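4'-phospho-dehydrooxetanocin synthase (Bacillus megaterium, PDB 5UL3) catalyses the oxidative ring contraction of dAMP to an oxetane aldehyde in oxetanocin A biosynthesis, as a cobalamin-dependent radical S-adenosylmethionine enzyme with a [4Fe-4S] cluster. Local coordinates at residues A[415-420]-A[511-516]; A[558-561]-A[565-568]; A[702-707]-A[711-716]. All coordinates share one frame; numbering follows the deposited sequence. Where two conformers were deposited one is given.

Contact 1 of 3, residues A[415-420]-A[511-516]; sequences ERLKMW and EELYDK
L417 sets one methyl, CD2, over the turn of helix 510-519 formed by L513 and Y514, and that single carbon makes every close approach between 415-420 and 511-516. It lies 3.9 Å from CD2 of L513, with CG of L513 scarcely farther, and on its other flank it meets Y514 at the root of the side chain, 4.0 Å from CB. The backbone N of Y514 is as near as the L513 methyl, so L417 rests partly on the main chain of the opposing helix. The two leucine side chains cross at about a right angle and meet methyl to methyl. In L417 the CA-CB bond already aims at the other helix, and with CG turned anti to the backbone N (chi1 179°) the branch continues toward L513 and Y514. The Y514 side chain also packs on N413 and V414, extending the contact along helix 410-426, and on Y404.

The nearest CA atoms, those of L417 and Y514, are 7.4 Å apart, and the segments bury 125 Å² between them. Helix 410-426 precedes strand 432-436 in the partial triose phosphate isomerase barrel of the radical SAM domain, and on it L417 also touches L461 of helix 452-464. K410, at the start of helix 410-426, forms salt bridges with E511 and D515. All three touching residues are buried, and what they exchange is purely van der Waals: the contact depends on the fit of aliphatic surfaces, while the directional, charged links between these helices belong to neighbouring positions.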
loop_
_atom_site.group_PDB
_atom_site.type_symbol
_atom_site.label_atom_id
_atom_site.label_comp_id
_atom_site.label_asym_id
_atom_site.label_seq_id
_atom_site.Cartn_x
_atom_site.Cartn_y
_atom_site.Cartn_z
ATOM N N GLU A 415 -23.580 -0.359 -16.221
ATOM C CA GLU A 415 -22.337 0.208 -16.741
ATOM C C GLU A 415 -21.167 -0.080 -15.806
ATOM O O GLU A 415 -20.031 -0.249 -16.265
ATOM C CB GLU A 415 -22.502 1.717 -16.968
ATOM C CG GLU A 415 -21.324 2.399 -17.673
ATOM C CD GLU A 415 -21.150 1.956 -19.123
ATOM O OE1 GLU A 415 -19.992 1.791 -19.558
ATOM O OE2 GLU A 415 -22.167 1.773 -19.825
ATOM N N ARG A 416 -21.428 -0.164 -14.499
ATOM C CA ARG A 416 -20.390 -0.538 -13.552
ATOM C C ARG A 416 -19.934 -1.977 -13.783
ATOM O O ARG A 416 -18.731 -2.267 -13.749
ATOM C CB ARG A 416 -20.913 -0.342 -12.131
ATOM C CG ARG A 416 -19.858 -0.241 -11.064
ATOM C CD ARG A 416 -18.623 0.516 -11.561
ATOM N NE ARG A 416 -18.813 1.961 -11.662
ATOM C CZ ARG A 416 -18.513 2.824 -10.694
ATOM N NH1 ARG A 416 -18.033 2.398 -9.537
ATOM N NH2 ARG A 416 -18.693 4.118 -10.880
ATOM N N LEU A 417 -20.882 -2.891 -14.033
ATOM C CA LEU A 417 -20.513 -4.276 -14.331
ATOM C C LEU A 417 -19.678 -4.356 -15.604
ATOM O O LEU A 417 -18.683 -5.092 -15.658
ATOM C CB LEU A 417 -21.769 -5.140 -14.451
ATOM C CG LEU A 417 -21.509 -6.609 -14.776
ATOM C CD1 LEU A 417 -20.742 -7.270 -13.640
ATOM C CD2 LEU A 417 -22.840 -7.317 -15.028
ATOM N N LYS A 418 -20.050 -3.587 -16.633
ATOM C CA LYS A 418 -19.223 -3.530 -17.839
ATOM C C LYS A 418 -17.800 -3.076 -17.521
ATOM O O LYS A 418 -16.826 -3.654 -18.020
ATOM C CB LYS A 418 -19.858 -2.600 -18.874
ATOM C CG LYS A 418 -18.961 -2.363 -20.084
ATOM C CD LYS A 418 -19.658 -1.505 -21.163
ATOM C CE LYS A 418 -18.727 -1.301 -22.362
ATOM N NZ LYS A 418 -19.194 -0.214 -23.289
ATOM N N MET A 419 -17.659 -2.046 -16.687
ATOM C CA MET A 419 -16.330 -1.562 -16.314
ATOM C C MET A 419 -15.528 -2.648 -15.606
ATOM O O MET A 419 -14.346 -2.870 -15.910
ATOM C CB MET A 419 -16.454 -0.321 -15.417
ATOM C CG MET A 419 -15.106 0.332 -15.051
ATOM S SD MET A 419 -15.203 1.115 -13.418
ATOM C CE MET A 419 -15.293 -0.351 -12.405
ATOM N N TRP A 420 -16.152 -3.334 -14.646
ATOM C CA TRP A 420 -15.447 -4.409 -13.959
ATOM C C TRP A 420 -15.060 -5.527 -14.923
ATOM O O TRP A 420 -13.996 -6.146 -14.769
ATOM C CB TRP A 420 -16.313 -4.939 -12.813
ATOM C CG TRP A 420 -16.190 -4.107 -11.575
ATOM C CD1 TRP A 420 -17.016 -3.069 -11.174
ATOM C CD2 TRP A 420 -15.161 -4.206 -10.584
ATOM N NE1 TRP A 420 -16.558 -2.539 -9.987
ATOM C CE2 TRP A 420 -15.424 -3.219 -9.604
ATOM C CE3 TRP A 420 -14.041 -5.039 -10.423
ATOM C CZ2 TRP A 420 -14.612 -3.050 -8.480
ATOM C CZ3 TRP A 420 -13.235 -4.860 -9.309
ATOM C CH2 TRP A 420 -13.527 -3.872 -8.350
ATOM N N GLU A 511 -26.716 -6.378 -19.085
ATOM C CA GLU A 511 -27.959 -6.289 -18.325
ATOM C C GLU A 511 -28.515 -7.668 -17.995
ATOM O O GLU A 511 -29.050 -7.881 -16.899
ATOM C CB GLU A 511 -28.988 -5.458 -19.103
ATOM C CG GLU A 511 -30.338 -5.341 -18.405
ATOM C CD GLU A 511 -31.255 -4.324 -19.070
ATOM O OE1 GLU A 511 -30.908 -3.833 -20.165
ATOM O OE2 GLU A 511 -32.316 -4.009 -18.490
ATOM N N GLU A 512 -28.410 -8.619 -18.925
ATOM C CA GLU A 512 -28.901 -9.963 -18.639
ATOM C C GLU A 512 -28.071 -10.622 -17.543
ATOM O O GLU A 512 -28.620 -11.250 -16.628
ATOM C CB GLU A 512 -28.883 -10.818 -19.910
ATOM C CG GLU A 512 -29.864 -10.369 -20.993
ATOM C CD GLU A 512 -29.754 -11.189 -22.281
ATOM O OE1 GLU A 512 -28.675 -11.759 -22.552
ATOM O OE2 GLU A 512 -30.757 -11.266 -23.022
ATOM N N LEU A 513 -26.745 -10.483 -17.625
ATOM C CA LEU A 513 -25.876 -11.022 -16.587
ATOM C C LEU A 513 -26.186 -10.385 -15.242
ATOM O O LEU A 513 -26.312 -11.078 -14.226
ATOM C CB LEU A 513 -24.414 -10.790 -16.967
ATOM C CG LEU A 513 -23.404 -11.217 -15.904
ATOM C CD1 LEU A 513 -23.531 -12.707 -15.637
ATOM C CD2 LEU A 513 -21.985 -10.852 -16.352
ATOM N N TYR A 514 -26.297 -9.053 -15.223
ATOM C CA TYR A 514 -26.638 -8.332 -13.999
ATOM C C TYR A 514 -27.954 -8.821 -13.409
ATOM O O TYR A 514 -28.032 -9.128 -12.215
ATOM C CB TYR A 514 -26.710 -6.832 -14.290
ATOM C CG TYR A 514 -26.985 -5.962 -13.090
ATOM C CD1 TYR A 514 -25.961 -5.610 -12.214
ATOM C CD2 TYR A 514 -28.256 -5.449 -12.852
ATOM C CE1 TYR A 514 -26.203 -4.800 -11.118
ATOM C CE2 TYR A 514 -28.505 -4.633 -11.761
ATOM C CZ TYR A 514 -27.487 -4.317 -10.895
ATOM O OH TYR A 514 -27.745 -3.507 -9.821
ATOM N N ASP A 515 -29.004 -8.893 -14.231
ATOM C CA ASP A 515 -30.314 -9.289 -13.716
ATOM C C ASP A 515 -30.285 -10.706 -13.159
ATOM O O ASP A 515 -30.884 -10.984 -12.113
ATOM C CB ASP A 515 -31.371 -9.162 -14.814
ATOM C CG ASP A 515 -31.767 -7.725 -15.080
ATOM O OD1 ASP A 515 -31.640 -6.891 -14.158
ATOM O OD2 ASP A 515 -32.214 -7.431 -16.209
ATOM N N LYS A 516 -29.578 -11.616 -13.832
ATOM C CA LYS A 516 -29.540 -12.999 -13.371
ATOM C C LYS A 516 -28.779 -13.135 -12.056
ATOM O O LYS A 516 -29.194 -13.894 -11.173
ATOM C CB LYS A 516 -28.938 -13.892 -14.448
ATOM C CG LYS A 516 -29.926 -14.275 -15.548
ATOM C CD LYS A 516 -29.221 -15.007 -16.682
ATOM C CE LYS A 516 -30.175 -15.384 -17.812
ATOM N NZ LYS A 516 -30.980 -16.595 -17.488
#

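Contact 2 of 3, residues A[558-561]-A[565-568]; sequences LTER and VNLI
E560 turns its carboxylate onto the backbone of the chain that has just left its own helix, and OE2 takes two consecutive amides. The N-H of I568 reaches it at 2.8 Å in a nearly straight bond (172°), that of L567 at 2.9 Å and more bent. This is the C-terminal end of helix 551-563, where the following chain returns beside the last turns and is bonded by the side chain and the carbonyl of E560. L567 N lies on the anti lone pair of OE2; I568 N comes from the anti side too, but 35° out of the carboxylate plane. Water 1 donates a third bond to OE2 and a weak one to the carbonyl O of I568. Gripped this way, the carboxylate is held in rotation, and the three donors would be expected to stabilise its charge.

Closer to the helix, one main-chain bond closes the turn, from V565 N to the carbonyl O of E560 at 3.2 Å. The carbonyl of V565 faces back, with its O 3.2 Å from CA of E560 in a CA-H...O contact.

Beyond CG the E560 chain is extended (chi2 -179°), which carries the acid across to the loop; the I568 side chain crosses it at about a right angle. L567 and I568 also pack on V556 of helix 551-563, and L567 pairs through its backbone with S584. Farther along the helix, CG2 of T559 lies 4.4 Å from CD1 of L567.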
loop_
_atom_site.group_PDB
_atom_site.type_symbol
_atom_site.label_atom_id
_atom_site.label_comp_id
_atom_site.label_asym_id
_atom_site.label_seq_id
_atom_site.Cartn_x
_atom_site.Cartn_y
_atom_site.Cartn_z
ATOM N N LEU A 558 -16.506 9.588 23.232
ATOM C CA LEU A 558 -17.839 10.053 23.596
ATOM C C LEU A 558 -18.582 9.025 24.439
ATOM O O LEU A 558 -19.366 9.397 25.322
ATOM C CB LEU A 558 -18.629 10.396 22.332
ATOM C CG LEU A 558 -19.967 11.127 22.448
ATOM C CD1 LEU A 558 -20.078 12.147 21.328
ATOM C CD2 LEU A 558 -21.140 10.148 22.398
ATOM N N THR A 559 -18.354 7.734 24.186
ATOM C CA THR A 559 -18.938 6.695 25.025
ATOM C C THR A 559 -18.298 6.667 26.410
ATOM O O THR A 559 -18.977 6.362 27.398
ATOM C CB THR A 559 -18.804 5.332 24.338
ATOM O OG1 THR A 559 -19.392 5.401 23.034
ATOM C CG2 THR A 559 -19.507 4.242 25.131
ATOM N N GLU A 560 -17.002 6.982 26.506
ATOM C CA GLU A 560 -16.350 7.047 27.811
ATOM C C GLU A 560 -17.045 8.054 28.719
ATOM O O GLU A 560 -17.242 7.797 29.914
ATOM C CB GLU A 560 -14.873 7.416 27.652
ATOM C CG GLU A 560 -13.963 6.294 27.196
ATOM C CD GLU A 560 -12.521 6.745 27.099
ATOM O OE1 GLU A 560 -12.286 7.886 26.650
ATOM O OE2 GLU A 560 -11.621 5.964 27.485
ATOM N N ARG A 561 -17.424 9.208 28.169
ATOM C CA ARG A 561 -18.141 10.209 28.948
ATOM C C ARG A 561 -19.585 9.785 29.194
ATOM O O ARG A 561 -20.077 9.849 30.325
ATOM C CB ARG A 561 -18.095 11.558 28.230
ATOM C CG ARG A 561 -16.696 12.120 28.059
ATOM C CD ARG A 561 -16.731 13.496 27.405
ATOM N NE ARG A 561 -15.450 14.185 27.535
ATOM C CZ ARG A 561 -14.481 14.150 26.626
ATOM N NH1 ARG A 561 -14.644 13.462 25.504
ATOM N NH2 ARG A 561 -13.347 14.808 26.835
ATOM N N VAL A 565 -17.071 5.301 31.868
ATOM C CA VAL A 565 -16.168 4.159 31.895
ATOM C C VAL A 565 -14.905 4.529 31.127
ATOM O O VAL A 565 -14.947 5.287 30.154
ATOM C CB VAL A 565 -16.840 2.891 31.313
ATOM C CG1 VAL A 565 -17.316 3.135 29.886
ATOM C CG2 VAL A 565 -15.907 1.683 31.390
ATOM N N ASN A 566 -13.771 4.017 31.592
ATOM C CA ASN A 566 -12.504 4.205 30.899
ATOM C C ASN A 566 -12.283 3.046 29.929
ATOM O O ASN A 566 -12.193 1.885 30.346
ATOM C CB ASN A 566 -11.352 4.320 31.896
ATOM C CG ASN A 566 -10.982 5.766 32.192
ATOM O OD1 ASN A 566 -11.700 6.695 31.813
ATOM N ND2 ASN A 566 -9.855 5.962 32.869
ATOM N N LEU A 567 -12.211 3.363 28.637
ATOM C CA LEU A 567 -11.989 2.367 27.601
ATOM C C LEU A 567 -10.628 2.481 26.937
ATOM O O LEU A 567 -10.052 1.460 26.564
ATOM C CB LEU A 567 -13.077 2.468 26.522
ATOM C CG LEU A 567 -14.518 2.203 26.963
ATOM C CD1 LEU A 567 -15.501 2.509 25.843
ATOM C CD2 LEU A 567 -14.691 0.772 27.445
ATOM N N ILE A 568 -10.100 3.691 26.785
ATOM C CA ILE A 568 -8.802 3.897 26.151
ATOM C C ILE A 568 -7.722 3.824 27.222
ATOM O O ILE A 568 -7.664 4.674 28.116
ATOM C CB ILE A 568 -8.751 5.237 25.401
ATOM C CG1 ILE A 568 -9.863 5.301 24.352
ATOM C CG2 ILE A 568 -7.383 5.426 24.745
ATOM C CD1 ILE A 568 -9.918 6.604 23.579
HETATM O O HOH W 1 -9.560 7.146 29.452
#

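Contact 3 of 3, residues A[702-707]-A[711-716]; sequences RDVEAD and GIITDS. With EDO (1,2-ethanediol), chain K; EDO (1,2-ethanediol), chain B.
D707 and the residues just past the end of its helix are joined by main-chain bonds that converge on the carbonyl O of D707. I712 N donates to D707 O at 2.8 Å, in the carbonyl plane but bent at the hydrogen (130°); this is the long, six-to-one bond of a Schellman motif. A further donor, I713 N, reaches D707 O at 3.3 Å, straighter at the hydrogen yet 61° above the carbonyl plane. G711, the first residue to leave helical geometry, has a positive phi that brings it close to the preceding carbonyl and suits glycine.

The carboxylate of D707 is satisfied on both oxygens: OD2 by the hydroxyl of Y629, OD1 by O2 of an ethanediol at 2.8 Å. That diol, probably from the crystallisation liquor, reaches with its O1 to OD1 of D703, whose OD2 receives O2 of a second ethanediol at 2.9 Å. CD1 of I712 comes to 3.6 Å from OD1 of D707. Earlier in the helix, NH1 of R702 forms a salt bridge with OE1 of E705. In the loop, OD1 of D715 takes the N-H groups of S716 and L721, and OD2 that of H722, at the start of helix 720-730.

I713 is buried, and its end swings in to V704: with CG1 between backbone N and carbonyl carbon (chi1 61°), CD1 lies 4.1 Å from V704 CG1. Through these two residues the inner face packs on helices 620-648 and 720-730, consistent with the C-terminal helix bundle, while G711 and I712 stay at the surface.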
loop_
_atom_site.group_PDB
_atom_site.type_symbol
_atom_site.label_atom_id
_atom_site.label_comp_id
_atom_site.label_asym_id
_atom_site.label_seq_id
_atom_site.Cartn_x
_atom_site.Cartn_y
_atom_site.Cartn_z
ATOM N N ARG A 702 -2.349 -33.707 13.857
ATOM C CA ARG A 702 -1.935 -35.109 13.851
ATOM C C ARG A 702 -1.868 -35.656 12.429
ATOM O O ARG A 702 -0.991 -36.470 12.121
ATOM C CB ARG A 702 -2.888 -35.954 14.710
ATOM C CG ARG A 702 -2.825 -35.676 16.213
ATOM C CD ARG A 702 -1.443 -35.969 16.821
ATOM N NE ARG A 702 -1.431 -35.669 18.254
ATOM C CZ ARG A 702 -0.355 -35.719 19.029
ATOM N NH1 ARG A 702 0.817 -36.093 18.528
ATOM N NH2 ARG A 702 -0.451 -35.412 20.315
ATOM N N ASP A 703 -2.772 -35.217 11.544
ATOM C CA ASP A 703 -2.638 -35.564 10.131
ATOM C C ASP A 703 -1.379 -34.949 9.528
ATOM O O ASP A 703 -0.683 -35.605 8.747
ATOM C CB ASP A 703 -3.873 -35.123 9.332
ATOM C CG ASP A 703 -5.108 -35.980 9.609
ATOM O OD1 ASP A 703 -4.969 -37.141 10.042
ATOM O OD2 ASP A 703 -6.230 -35.490 9.364
ATOM N N VAL A 704 -1.086 -33.680 9.852
ATOM C CA VAL A 704 0.133 -33.036 9.366
ATOM C C VAL A 704 1.359 -33.809 9.831
ATOM O O VAL A 704 2.301 -34.057 9.066
ATOM C CB VAL A 704 0.204 -31.570 9.842
ATOM C CG1 VAL A 704 1.499 -30.908 9.333
ATOM C CG2 VAL A 704 -1.026 -30.795 9.398
ATOM N N GLU A 705 1.364 -34.175 11.112
ATOM C CA GLU A 705 2.479 -34.910 11.695
ATOM C C GLU A 705 2.669 -36.252 10.995
ATOM O O GLU A 705 3.792 -36.622 10.629
ATOM C CB GLU A 705 2.216 -35.089 13.194
ATOM C CG GLU A 705 3.200 -36.029 13.899
ATOM C CD GLU A 705 2.815 -36.300 15.348
ATOM O OE1 GLU A 705 1.641 -36.621 15.620
ATOM O OE2 GLU A 705 3.698 -36.175 16.221
ATOM N N ALA A 706 1.574 -36.990 10.791
ATOM C CA ALA A 706 1.666 -38.288 10.126
ATOM C C ALA A 706 2.127 -38.137 8.685
ATOM O O ALA A 706 2.948 -38.926 8.203
ATOM C CB ALA A 706 0.320 -39.006 10.183
ATOM N N ASP A 707 1.611 -37.127 7.975
ATOM C CA ASP A 707 2.054 -36.920 6.603
ATOM C C ASP A 707 3.534 -36.589 6.559
ATOM O O ASP A 707 4.253 -37.002 5.637
ATOM C CB ASP A 707 1.240 -35.800 5.933
ATOM C CG ASP A 707 -0.159 -36.231 5.553
ATOM O OD1 ASP A 707 -0.410 -37.448 5.414
ATOM O OD2 ASP A 707 -1.021 -35.341 5.369
ATOM N N GLY A 711 6.640 -39.051 4.901
ATOM C CA GLY A 711 7.260 -38.506 3.715
ATOM C C GLY A 711 6.293 -37.948 2.687
ATOM O O GLY A 711 6.708 -37.677 1.559
ATOM N N ILE A 712 5.011 -37.804 3.039
ATOM C CA ILE A 712 4.032 -37.222 2.124
ATOM C C ILE A 712 4.275 -35.730 1.963
ATOM O O ILE A 712 4.107 -35.180 0.864
ATOM C CB ILE A 712 2.616 -37.559 2.614
ATOM C CG1 ILE A 712 2.375 -39.059 2.409
ATOM C CG2 ILE A 712 1.539 -36.707 1.888
ATOM C CD1 ILE A 712 1.089 -39.560 2.970
ATOM N N ILE A 713 4.720 -35.051 3.021
ATOM C CA ILE A 713 5.222 -33.691 2.884
ATOM C C ILE A 713 6.671 -33.667 3.346
ATOM O O ILE A 713 7.115 -34.513 4.130
ATOM C CB ILE A 713 4.372 -32.667 3.672
ATOM C CG1 ILE A 713 4.394 -32.998 5.156
ATOM C CG2 ILE A 713 2.936 -32.637 3.165
ATOM C CD1 ILE A 713 3.537 -32.048 6.011
ATOM N N THR A 714 7.415 -32.678 2.850
ATOM C CA THR A 714 8.840 -32.545 3.117
ATOM C C THR A 714 9.097 -31.353 4.023
ATOM O O THR A 714 8.586 -30.261 3.768
ATOM C CB THR A 714 9.634 -32.369 1.818
ATOM O OG1 THR A 714 9.326 -33.439 0.913
ATOM C CG2 THR A 714 11.119 -32.367 2.119
ATOM N N ASP A 715 9.899 -31.562 5.064
ATOM C CA ASP A 715 10.246 -30.504 6.003
ATOM C C ASP A 715 11.336 -29.616 5.429
ATOM O O ASP A 715 12.015 -29.960 4.458
ATOM C CB ASP A 715 10.727 -31.096 7.328
ATOM C CG ASP A 715 10.376 -30.221 8.532
ATOM O OD1 ASP A 715 10.187 -28.988 8.356
ATOM O OD2 ASP A 715 10.290 -30.781 9.653
ATOM N N SER A 716 11.523 -28.465 6.063
ATOM C CA SER A 716 12.656 -27.624 5.732
ATOM C C SER A 716 13.944 -28.265 6.241
ATOM O O SER A 716 13.935 -29.239 7.003
ATOM C CB SER A 716 12.485 -26.230 6.333
ATOM O OG SER A 716 12.530 -26.300 7.748
HETATM C C1 EDO K . -3.797 -39.544 8.070
HETATM O O1 EDO K . -3.448 -39.652 9.454
HETATM C C2 EDO K . -2.801 -38.624 7.373
HETATM O O2 EDO K . -1.591 -39.335 7.077
HETATM C C1 EDO B . -9.899 -33.401 9.900
HETATM O O1 EDO B . -10.546 -33.289 11.173
HETATM C C2 EDO B . -8.411 -33.132 10.078
HETATM O O2 EDO B . -7.762 -33.133 8.800
#

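From the N terminus the three contacts come in series, none enclosing or crossing another. Contact 1 spans the longest loop: 90 residues, including strands 432-436 and 470-473 of the radical SAM sheet, separate its two segments, and the contact joins helix 410-426 to helix 510-519 within the radical SAM core. Contacts 2 and 3 are local, each closing a turn across three residues where a helix ends, at 551-563 and at 683-709. Both use a main-chain carbonyl, and contact 2 adds a glutamate carboxylate. The three centres lie 46 to 49 Å apart and the nearest atoms at least about 32 Å, so they belong to separate parts of the fold.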